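Local structure of exported protein (Bacteroides fragilis, 3MSW) at residues Gln49-Tyr57 with Thr68-Arg76; Glu78-Ser86 with Leu97-Asn107. The protein is of unknown function but is probably exported from the cell and folds as a single-layer antiparallel beta-sheet built from beta-hairpin repeats. One frame throughout, in Å; residues are numbered along the deposited sequence. Where two conformers were deposited one is given.

Contact 1 of 2, residues Gln49-Tyr57 with Thr68-Arg76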
loop_
_atom_site.group_PDB
_atom_site.type_symbol
_atom_site.label_atom_id
_atom_site.label_comp_id
_atom_site.label_asym_id
_atom_site.label_seq_id
_atom_site.Cartn_x
_atom_site.Cartn_y
_atom_site.Cartn_z
ATOM N N GLN A 49 -5.721 8.882 16.139
ATOM C CA GLN A 49 -6.056 9.659 14.952
ATOM C C GLN A 49 -6.665 8.802 13.828
ATOM O O GLN A 49 -7.010 9.332 12.772
ATOM C CB GLN A 49 -4.929 10.645 14.532
ATOM C CG GLN A 49 -3.829 10.108 13.615
ATOM C CD GLN A 49 -2.830 11.176 13.198
ATOM O OE1 GLN A 49 -3.175 12.201 12.592
ATOM N NE2 GLN A 49 -1.554 10.929 13.451
ATOM N N GLN A 50 -6.878 7.479 14.098
ATOM C CA GLN A 50 -7.483 6.500 13.176
ATOM C C GLN A 50 -6.774 6.488 11.818
ATOM O O GLN A 50 -7.393 6.490 10.741
ATOM C CB GLN A 50 -9.005 6.698 13.042
ATOM C CG GLN A 50 -9.784 6.166 14.260
ATOM C CD GLN A 50 -9.676 4.660 14.377
ATOM O OE1 GLN A 50 -8.886 4.128 15.169
ATOM N NE2 GLN A 50 -10.436 3.933 13.565
ATOM N N LYS A 51 -5.459 6.477 11.881
ATOM C CA LYS A 51 -4.644 6.562 10.679
ATOM C C LYS A 51 -3.499 5.556 10.716
ATOM O O LYS A 51 -2.789 5.470 11.732
ATOM C CB LYS A 51 -4.148 8.026 10.546
ATOM C CG LYS A 51 -2.994 8.285 9.584
ATOM C CD LYS A 51 -2.736 9.782 9.462
ATOM C CE LYS A 51 -1.402 10.085 8.815
ATOM N NZ LYS A 51 -0.461 10.753 9.751
ATOM N N THR A 52 -3.326 4.796 9.608
ATOM C CA THR A 52 -2.254 3.810 9.445
ATOM C C THR A 52 -1.383 4.266 8.273
ATOM O O THR A 52 -1.919 4.629 7.213
ATOM C CB THR A 52 -2.831 2.387 9.245
ATOM O OG1 THR A 52 -3.644 2.055 10.370
ATOM C CG2 THR A 52 -1.757 1.320 9.060
ATOM N N VAL A 53 -0.052 4.282 8.478
ATOM C CA VAL A 53 0.901 4.631 7.437
ATOM C C VAL A 53 1.735 3.395 7.095
ATOM O O VAL A 53 2.413 2.845 7.962
ATOM C CB VAL A 53 1.800 5.854 7.778
ATOM C CG1 VAL A 53 2.722 6.209 6.589
ATOM C CG2 VAL A 53 0.966 7.059 8.179
ATOM N N LYS A 54 1.674 2.965 5.830
ATOM C CA LYS A 54 2.479 1.873 5.333
ATOM C C LYS A 54 3.536 2.468 4.427
ATOM O O LYS A 54 3.194 3.128 3.454
ATOM C CB LYS A 54 1.627 0.882 4.553
ATOM C CG LYS A 54 2.467 -0.240 3.929
ATOM C CD LYS A 54 1.544 -1.184 3.170
ATOM C CE LYS A 54 2.144 -1.712 1.916
ATOM N NZ LYS A 54 1.202 -2.634 1.231
ATOM N N SER A 55 4.815 2.286 4.774
ATOM C CA SER A 55 5.915 2.760 3.948
ATOM C C SER A 55 6.531 1.547 3.273
ATOM O O SER A 55 6.823 0.554 3.939
ATOM C CB SER A 55 6.943 3.491 4.810
ATOM O OG SER A 55 6.336 4.643 5.372
ATOM N N THR A 56 6.764 1.633 1.953
ATOM C CA THR A 56 7.326 0.547 1.156
ATOM C C THR A 56 8.752 0.882 0.699
ATOM O O THR A 56 9.018 1.990 0.217
ATOM C CB THR A 56 6.382 0.310 -0.054
ATOM O OG1 THR A 56 5.079 -0.021 0.423
ATOM C CG2 THR A 56 6.864 -0.750 -0.975
ATOM N N TYR A 57 9.652 -0.106 0.802
ATOM C CA TYR A 57 11.059 0.024 0.430
ATOM C C TYR A 57 11.392 -1.073 -0.538
ATOM O O TYR A 57 10.877 -2.188 -0.424
ATOM C CB TYR A 57 12.002 -0.033 1.667
ATOM C CG TYR A 57 11.669 1.036 2.684
ATOM C CD1 TYR A 57 12.246 2.299 2.607
ATOM C CD2 TYR A 57 10.706 0.815 3.669
ATOM C CE1 TYR A 57 11.856 3.325 3.465
ATOM C CE2 TYR A 57 10.341 1.824 4.562
ATOM C CZ TYR A 57 10.915 3.078 4.450
ATOM O OH TYR A 57 10.540 4.082 5.305
ATOM N N THR A 68 13.475 4.113 -0.465
ATOM C CA THR A 68 12.084 4.542 -0.341
ATOM C C THR A 68 11.408 4.377 -1.720
ATOM O O THR A 68 11.935 4.859 -2.739
ATOM C CB THR A 68 12.050 6.012 0.122
ATOM O OG1 THR A 68 12.894 6.204 1.257
ATOM C CG2 THR A 68 10.671 6.481 0.435
ATOM N N GLU A 69 10.289 3.664 -1.748
ATOM C CA GLU A 69 9.548 3.424 -2.985
ATOM C C GLU A 69 8.195 4.144 -2.968
ATOM O O GLU A 69 7.860 4.875 -3.912
ATOM C CB GLU A 69 9.371 1.906 -3.218
ATOM C CG GLU A 69 8.443 1.571 -4.387
ATOM C CD GLU A 69 8.335 0.110 -4.778
ATOM O OE1 GLU A 69 9.380 -0.512 -5.054
ATOM O OE2 GLU A 69 7.195 -0.381 -4.918
ATOM N N SER A 70 7.417 3.946 -1.888
ATOM C CA SER A 70 6.093 4.521 -1.816
ATOM C C SER A 70 5.571 4.623 -0.391
ATOM O O SER A 70 6.182 4.097 0.534
ATOM C CB SER A 70 5.115 3.695 -2.651
ATOM O OG SER A 70 4.880 2.421 -2.085
ATOM N N ARG A 71 4.412 5.293 -0.238
ATOM C CA ARG A 71 3.753 5.453 1.052
ATOM C C ARG A 71 2.235 5.351 0.853
ATOM O O ARG A 71 1.723 5.901 -0.123
ATOM C CB ARG A 71 4.148 6.807 1.642
ATOM C CG ARG A 71 3.527 7.085 3.005
ATOM C CD ARG A 71 4.326 8.107 3.759
ATOM N NE ARG A 71 5.486 7.488 4.378
ATOM C CZ ARG A 71 6.392 8.149 5.084
ATOM N NH1 ARG A 71 6.265 9.459 5.279
ATOM N NH2 ARG A 71 7.430 7.508 5.608
ATOM N N THR A 72 1.532 4.602 1.747
ATOM C CA THR A 72 0.078 4.444 1.712
ATOM C C THR A 72 -0.458 4.912 3.058
ATOM O O THR A 72 -0.019 4.426 4.105
ATOM C CB THR A 72 -0.330 2.993 1.407
ATOM O OG1 THR A 72 0.273 2.568 0.193
ATOM C CG2 THR A 72 -1.853 2.819 1.304
ATOM N N VAL A 73 -1.389 5.875 3.029
ATOM C CA VAL A 73 -1.994 6.419 4.233
ATOM C C VAL A 73 -3.432 5.972 4.250
ATOM O O VAL A 73 -4.179 6.295 3.322
ATOM C CB VAL A 73 -1.843 7.969 4.339
ATOM C CG1 VAL A 73 -2.496 8.490 5.621
ATOM C CG2 VAL A 73 -0.371 8.387 4.295
ATOM N N ILE A 74 -3.827 5.219 5.292
ATOM C CA ILE A 74 -5.200 4.728 5.445
ATOM C C ILE A 74 -5.824 5.484 6.605
ATOM O O ILE A 74 -5.338 5.395 7.737
ATOM C CB ILE A 74 -5.294 3.179 5.679
ATOM C CG1 ILE A 74 -4.639 2.351 4.572
ATOM C CG2 ILE A 74 -6.744 2.743 5.868
ATOM C CD1 ILE A 74 -3.263 1.883 4.869
ATOM N N SER A 75 -6.910 6.223 6.326
ATOM C CA SER A 75 -7.634 6.992 7.323
ATOM C C SER A 75 -9.025 6.412 7.441
ATOM O O SER A 75 -9.703 6.175 6.427
ATOM C CB SER A 75 -7.718 8.461 6.917
ATOM O OG SER A 75 -6.432 9.033 6.758
ATOM N N ARG A 76 -9.450 6.207 8.686
ATOM C CA ARG A 76 -10.738 5.641 9.035
ATOM C C ARG A 76 -11.617 6.692 9.630
ATOM O O ARG A 76 -11.193 7.471 10.494
ATOM C CB ARG A 76 -10.575 4.471 10.018
ATOM C CG ARG A 76 -9.731 3.302 9.462
ATOM C CD ARG A 76 -10.530 2.309 8.626
ATOM N NE ARG A 76 -11.544 1.640 9.439
ATOM C CZ ARG A 76 -12.841 1.920 9.392
ATOM N NH1 ARG A 76 -13.307 2.810 8.519
ATOM N NH2 ARG A 76 -13.689 1.294 10.202
HETATM O O HOH W 1 -8.755 9.387 10.344
HETATM O O HOH W 2 -6.173 3.144 9.684
HETATM O O HOH W 3 3.107 1.935 0.068
#
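Thr52, Lys54 and Thr56 form the hydrogen-bonded antiparallel pairs with Ile74, Thr72 and Ser70, and strand segments 51-57 and 68-76, whose axes approach to 4.6 Å at 160°, are the two arms of one beta hairpin in a single-layer sheet. A classic beta bulge interrupts the regular pairing: Glu69 and Ser70 both face Thr56, whose O accepts from Glu69 N at 2.9 Å and from Ser70 N at 3.3 Å. Past it, Tyr57 pairs with Thr68, and its ring lies alongside that threonine with CD1 3.7 Å from Thr68 CA. The carboxylate of Glu69 forms a salt bridge with Lys39 of strand 35-46.

Val53, Ser55, Arg71 and Val73 share one face of the hairpin. The aliphatic part of Lys51 crosses Val73 of the partner strand, its CE 3.7 Å from Val73 CG1, while Val53 CG1 packs on the CG and CD of Arg71. CG of that arginine stands anti to the backbone N (chi1 -179°) and the chain bends at CG-CD (chi3 -80°), which carries the guanidinium over to Ser55 on the neighbouring strand. There NE and NH2 both donate side-on to Ser55 OG in bent hydrogen bonds, the oxygen slightly out of the guanidinium plane, a two-point hold that would restrict rotation of the planar group.

The face of Thr52, Lys54, Thr56, Ser70, Thr72 and Ile74 is bridged by water instead. One molecule is hydrogen-bonded to Thr52 OG1 and donates to Ile74 O. Lys54 extends from this face to a cation-pi contact with Tyr41 of the neighbouring strand. Farther along, another water is hydrogen-bonded to three hydroxyls from both strands, 2.8 Å from Thr56 OG1, 2.8 Å from Ser70 OG and 2.9 Å from Thr72 OG1.

Contact 2 of 2, residues Glu78-Ser86 with Leu97-Asn107; sequences ETETSVEYS and LSKKYIYITDN
Thr79-Ser86 and Leu97-Thr105 meet as the arms of a beta hairpin within the single-layer sheet, a surface contact in which both faces are lined by side chains of mixed character. The strand segments 80-86 and 97-105 approach to 4.5 Å at 156°, with Thr81, Val83 and Tyr85 in hydrogen-bonded pairs with Tyr103, Tyr101 and Lys99. Ser98 and Lys99 both face Tyr85 in a classic beta bulge, so Tyr85 O takes two N-H groups, from Ser98 at 2.8 Å and from Lys99 at 3.1 Å.

On the face of Val83, the two valine methyls divide between two tyrosines, with CG1 opposite the backbone N (chi1 -179°) and CG2 opposite the carbonyl carbon: CG1 meets Tyr101 CD2, and CG2 sits in plane at the edge of the Tyr103 ring, 3.9 Å from CE2. Lys99 curls through three bends to give its NZ to Tyr101 OH at 3.0 Å. A water donates to Tyr103 O and lies 2.7 Å from Thr81 OG1.

The other face mixes charged and apolar chains. The Glu84 and Lys100 chains run next to each other in the same direction, forming a long salt bridge of 3.9 Å between OE2 and NZ; a water links this NZ to Ser82 OG. Glu84 OE1 comes 3.4 Å from Leu97 CD2, a methyl that also touches Ser86 OG, while the Glu80 carboxylate meets Ile102 CG2 through OE2.

Strand 65-77 flanks the hairpin beside 80-89, where Tyr85 rests on Ser70 and Thr72; strand 111-120 follows 94-105, with Tyr101 on Ala116, and Trp126 of strand 125-133 touches Leu97 and Lys100.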
loop_
_atom_site.group_PDB
_atom_site.type_symbol
_atom_site.label_atom_id
_atom_site.label_comp_id
_atom_site.label_asym_id
_atom_site.label_seq_id
_atom_site.Cartn_x
_atom_site.Cartn_y
_atom_site.Cartn_z
ATOM N N GLU A 78 -15.125 5.707 10.413
ATOM C CA GLU A 78 -16.218 4.794 10.751
ATOM C C GLU A 78 -16.750 4.074 9.533
ATOM O O GLU A 78 -16.169 3.043 9.153
ATOM C CB GLU A 78 -17.318 5.529 11.557
ATOM C CG GLU A 78 -18.239 4.624 12.354
ATOM C CD GLU A 78 -19.291 5.381 13.138
ATOM O OE1 GLU A 78 -18.911 6.106 14.083
ATOM O OE2 GLU A 78 -20.486 5.289 12.776
ATOM N N THR A 79 -17.814 4.633 8.885
ATOM C CA THR A 79 -18.393 4.062 7.673
ATOM C C THR A 79 -17.505 4.399 6.446
ATOM O O THR A 79 -17.689 3.810 5.396
ATOM C CB THR A 79 -19.850 4.523 7.462
ATOM O OG1 THR A 79 -19.912 5.948 7.296
ATOM C CG2 THR A 79 -20.798 4.042 8.561
ATOM N N GLU A 80 -16.590 5.364 6.572
ATOM C CA GLU A 80 -15.739 5.759 5.449
ATOM C C GLU A 80 -14.264 5.460 5.692
ATOM O O GLU A 80 -13.748 5.739 6.775
ATOM C CB GLU A 80 -15.955 7.247 5.119
ATOM C CG GLU A 80 -15.116 7.708 3.929
ATOM C CD GLU A 80 -15.279 9.146 3.490
ATOM O OE1 GLU A 80 -16.363 9.727 3.718
ATOM O OE2 GLU A 80 -14.332 9.679 2.871
ATOM N N THR A 81 -13.590 4.899 4.683
ATOM C CA THR A 81 -12.160 4.628 4.708
ATOM C C THR A 81 -11.587 5.333 3.480
ATOM O O THR A 81 -12.056 5.124 2.352
ATOM C CB THR A 81 -11.829 3.111 4.660
ATOM O OG1 THR A 81 -12.436 2.458 5.760
ATOM C CG2 THR A 81 -10.307 2.831 4.722
ATOM N N SER A 82 -10.558 6.138 3.700
ATOM C CA SER A 82 -9.871 6.862 2.635
ATOM C C SER A 82 -8.415 6.335 2.586
ATOM O O SER A 82 -7.773 6.242 3.634
ATOM C CB SER A 82 -9.903 8.349 2.964
ATOM O OG SER A 82 -9.476 9.167 1.891
ATOM N N VAL A 83 -7.915 5.964 1.384
ATOM C CA VAL A 83 -6.567 5.397 1.146
ATOM C C VAL A 83 -5.833 6.289 0.130
ATOM O O VAL A 83 -6.326 6.476 -0.983
ATOM C CB VAL A 83 -6.655 3.912 0.639
ATOM C CG1 VAL A 83 -5.280 3.305 0.419
ATOM C CG2 VAL A 83 -7.478 3.030 1.574
ATOM N N GLU A 84 -4.688 6.863 0.518
ATOM C CA GLU A 84 -3.909 7.674 -0.410
ATOM C C GLU A 84 -2.592 6.988 -0.636
ATOM O O GLU A 84 -1.841 6.739 0.324
ATOM C CB GLU A 84 -3.665 9.104 0.106
ATOM C CG GLU A 84 -4.910 9.979 0.045
ATOM C CD GLU A 84 -4.742 11.402 0.540
ATOM O OE1 GLU A 84 -3.596 11.809 0.838
ATOM O OE2 GLU A 84 -5.771 12.100 0.666
ATOM N N TYR A 85 -2.284 6.752 -1.917
ATOM C CA TYR A 85 -1.049 6.118 -2.345
ATOM C C TYR A 85 -0.150 7.165 -2.990
ATOM O O TYR A 85 -0.564 7.826 -3.937
ATOM C CB TYR A 85 -1.389 5.006 -3.351
ATOM C CG TYR A 85 -0.180 4.350 -3.971
ATOM C CD1 TYR A 85 0.625 3.484 -3.233
ATOM C CD2 TYR A 85 0.135 4.557 -5.310
ATOM C CE1 TYR A 85 1.710 2.837 -3.815
ATOM C CE2 TYR A 85 1.253 3.956 -5.887
ATOM C CZ TYR A 85 2.021 3.077 -5.142
ATOM O OH TYR A 85 3.113 2.472 -5.707
ATOM N N SER A 86 1.077 7.315 -2.475
ATOM C CA SER A 86 2.054 8.277 -2.984
ATOM C C SER A 86 3.329 7.556 -3.417
ATOM O O SER A 86 3.719 6.568 -2.800
ATOM C CB SER A 86 2.397 9.309 -1.914
ATOM O OG SER A 86 1.286 10.139 -1.613
ATOM N N LEU A 97 1.597 12.417 -4.648
ATOM C CA LEU A 97 0.275 11.781 -4.523
ATOM C C LEU A 97 -0.040 11.122 -5.870
ATOM O O LEU A 97 0.187 11.748 -6.891
ATOM C CB LEU A 97 -0.789 12.844 -4.158
ATOM C CG LEU A 97 -0.988 13.156 -2.663
ATOM C CD1 LEU A 97 -1.938 14.320 -2.475
ATOM C CD2 LEU A 97 -1.542 11.954 -1.906
ATOM N N SER A 98 -0.420 9.829 -5.892
ATOM C CA SER A 98 -0.640 9.135 -7.161
ATOM C C SER A 98 -2.071 8.579 -7.321
ATOM O O SER A 98 -2.731 8.835 -8.343
ATOM C CB SER A 98 0.411 8.041 -7.347
ATOM O OG SER A 98 0.172 7.170 -8.443
ATOM N N LYS A 99 -2.526 7.785 -6.338
ATOM C CA LYS A 99 -3.853 7.153 -6.365
ATOM C C LYS A 99 -4.601 7.391 -5.064
ATOM O O LYS A 99 -3.986 7.483 -3.996
ATOM C CB LYS A 99 -3.754 5.625 -6.629
ATOM C CG LYS A 99 -3.057 5.213 -7.948
ATOM C CD LYS A 99 -3.913 5.466 -9.237
ATOM C CE LYS A 99 -5.383 4.996 -9.243
ATOM N NZ LYS A 99 -5.564 3.534 -9.493
ATOM N N LYS A 100 -5.930 7.478 -5.149
ATOM C CA LYS A 100 -6.763 7.627 -3.954
ATOM C C LYS A 100 -7.950 6.706 -4.058
ATOM O O LYS A 100 -8.567 6.608 -5.133
ATOM C CB LYS A 100 -7.189 9.081 -3.737
ATOM C CG LYS A 100 -7.958 9.312 -2.433
ATOM C CD LYS A 100 -8.442 10.738 -2.311
ATOM C CE LYS A 100 -8.705 11.115 -0.869
ATOM N NZ LYS A 100 -9.350 12.451 -0.770
ATOM N N TYR A 101 -8.266 6.007 -2.958
ATOM C CA TYR A 101 -9.429 5.123 -2.909
ATOM C C TYR A 101 -10.299 5.458 -1.744
ATOM O O TYR A 101 -9.777 5.714 -0.651
ATOM C CB TYR A 101 -9.041 3.629 -2.838
ATOM C CG TYR A 101 -8.007 3.269 -3.869
ATOM C CD1 TYR A 101 -8.372 2.994 -5.183
ATOM C CD2 TYR A 101 -6.656 3.223 -3.542
ATOM C CE1 TYR A 101 -7.409 2.755 -6.166
ATOM C CE2 TYR A 101 -5.688 2.989 -4.513
ATOM C CZ TYR A 101 -6.069 2.735 -5.818
ATOM O OH TYR A 101 -5.127 2.453 -6.765
ATOM N N ILE A 102 -11.629 5.447 -1.973
ATOM C CA ILE A 102 -12.609 5.693 -0.912
ATOM C C ILE A 102 -13.572 4.499 -0.847
ATOM O O ILE A 102 -14.128 4.097 -1.877
ATOM C CB ILE A 102 -13.383 7.051 -1.022
ATOM C CG1 ILE A 102 -12.434 8.272 -1.004
ATOM C CG2 ILE A 102 -14.433 7.168 0.098
ATOM C CD1 ILE A 102 -13.144 9.619 -1.330
ATOM N N TYR A 103 -13.770 3.945 0.371
ATOM C CA TYR A 103 -14.694 2.825 0.591
ATOM C C TYR A 103 -15.719 3.266 1.619
ATOM O O TYR A 103 -15.363 3.638 2.735
ATOM C CB TYR A 103 -13.960 1.564 1.075
ATOM C CG TYR A 103 -12.787 1.188 0.200
ATOM C CD1 TYR A 103 -12.960 0.392 -0.932
ATOM C CD2 TYR A 103 -11.499 1.626 0.503
ATOM C CE1 TYR A 103 -11.876 0.060 -1.753
ATOM C CE2 TYR A 103 -10.416 1.302 -0.308
ATOM C CZ TYR A 103 -10.613 0.535 -1.443
ATOM O OH TYR A 103 -9.527 0.200 -2.208
ATOM N N ILE A 104 -16.991 3.246 1.231
ATOM C CA ILE A 104 -18.087 3.607 2.104
ATOM C C ILE A 104 -18.876 2.352 2.440
ATOM O O ILE A 104 -19.346 1.666 1.533
ATOM C CB ILE A 104 -18.972 4.736 1.474
ATOM C CG1 ILE A 104 -18.108 6.011 1.247
ATOM C CG2 ILE A 104 -20.212 5.040 2.357
ATOM C CD1 ILE A 104 -18.708 7.009 0.315
ATOM N N THR A 105 -19.052 2.071 3.749
ATOM C CA THR A 105 -19.893 0.947 4.175
ATOM C C THR A 105 -21.124 1.478 4.902
ATOM O O THR A 105 -21.207 2.676 5.195
ATOM C CB THR A 105 -19.140 -0.021 5.116
ATOM O OG1 THR A 105 -18.991 0.590 6.399
ATOM C CG2 THR A 105 -17.799 -0.514 4.548
ATOM N N ASP A 106 -22.070 0.589 5.219
ATOM C CA ASP A 106 -23.201 0.951 6.070
ATOM C C ASP A 106 -22.756 0.622 7.513
ATOM O O ASP A 106 -21.597 0.259 7.735
ATOM C CB ASP A 106 -24.512 0.235 5.654
ATOM C CG ASP A 106 -24.541 -1.284 5.744
ATOM O OD1 ASP A 106 -23.656 -1.859 6.402
ATOM O OD2 ASP A 106 -25.488 -1.890 5.201
ATOM N N ASN A 107 -23.664 0.724 8.476
ATOM C CA ASN A 107 -23.377 0.454 9.882
ATOM C C ASN A 107 -23.100 -1.034 10.181
ATOM O O ASN A 107 -22.675 -1.343 11.286
ATOM C CB ASN A 107 -24.547 0.972 10.748
ATOM C CG ASN A 107 -24.760 2.479 10.718
ATOM O OD1 ASN A 107 -25.888 2.967 10.873
ATOM N ND2 ASN A 107 -23.694 3.263 10.559
HETATM O O HOH W 4 -16.341 0.999 7.298
HETATM O O HOH W 5 -15.021 1.941 4.991
HETATM O O HOH W 6 -10.983 11.868 1.816
#

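How the contacts relate
Contacts 1 and 2 are successive hairpins of one antiparallel sheet, their centres about 12 Å apart. Strands 65-77 and 80-89 join them edge to edge through probable backbone hydrogen bonds, Ser86 N with Arg71 O and Ser75 N with Ser82 O, both 2.8 Å. Each has a classic bulge on its second strand. Both are surface contacts, but contact 1 lies nearer the chain centre and buries Ser55, Thr56 and Ser70, whereas none of the touching residues of contact 2 is buried. Their chemistry differs too: a guanidinium-serine grip and a hydroxyl-water cluster in 49-57 with 68-76, against tyrosine-valine packing and a long glutamate-lysine salt bridge in 78-86 with 97-107.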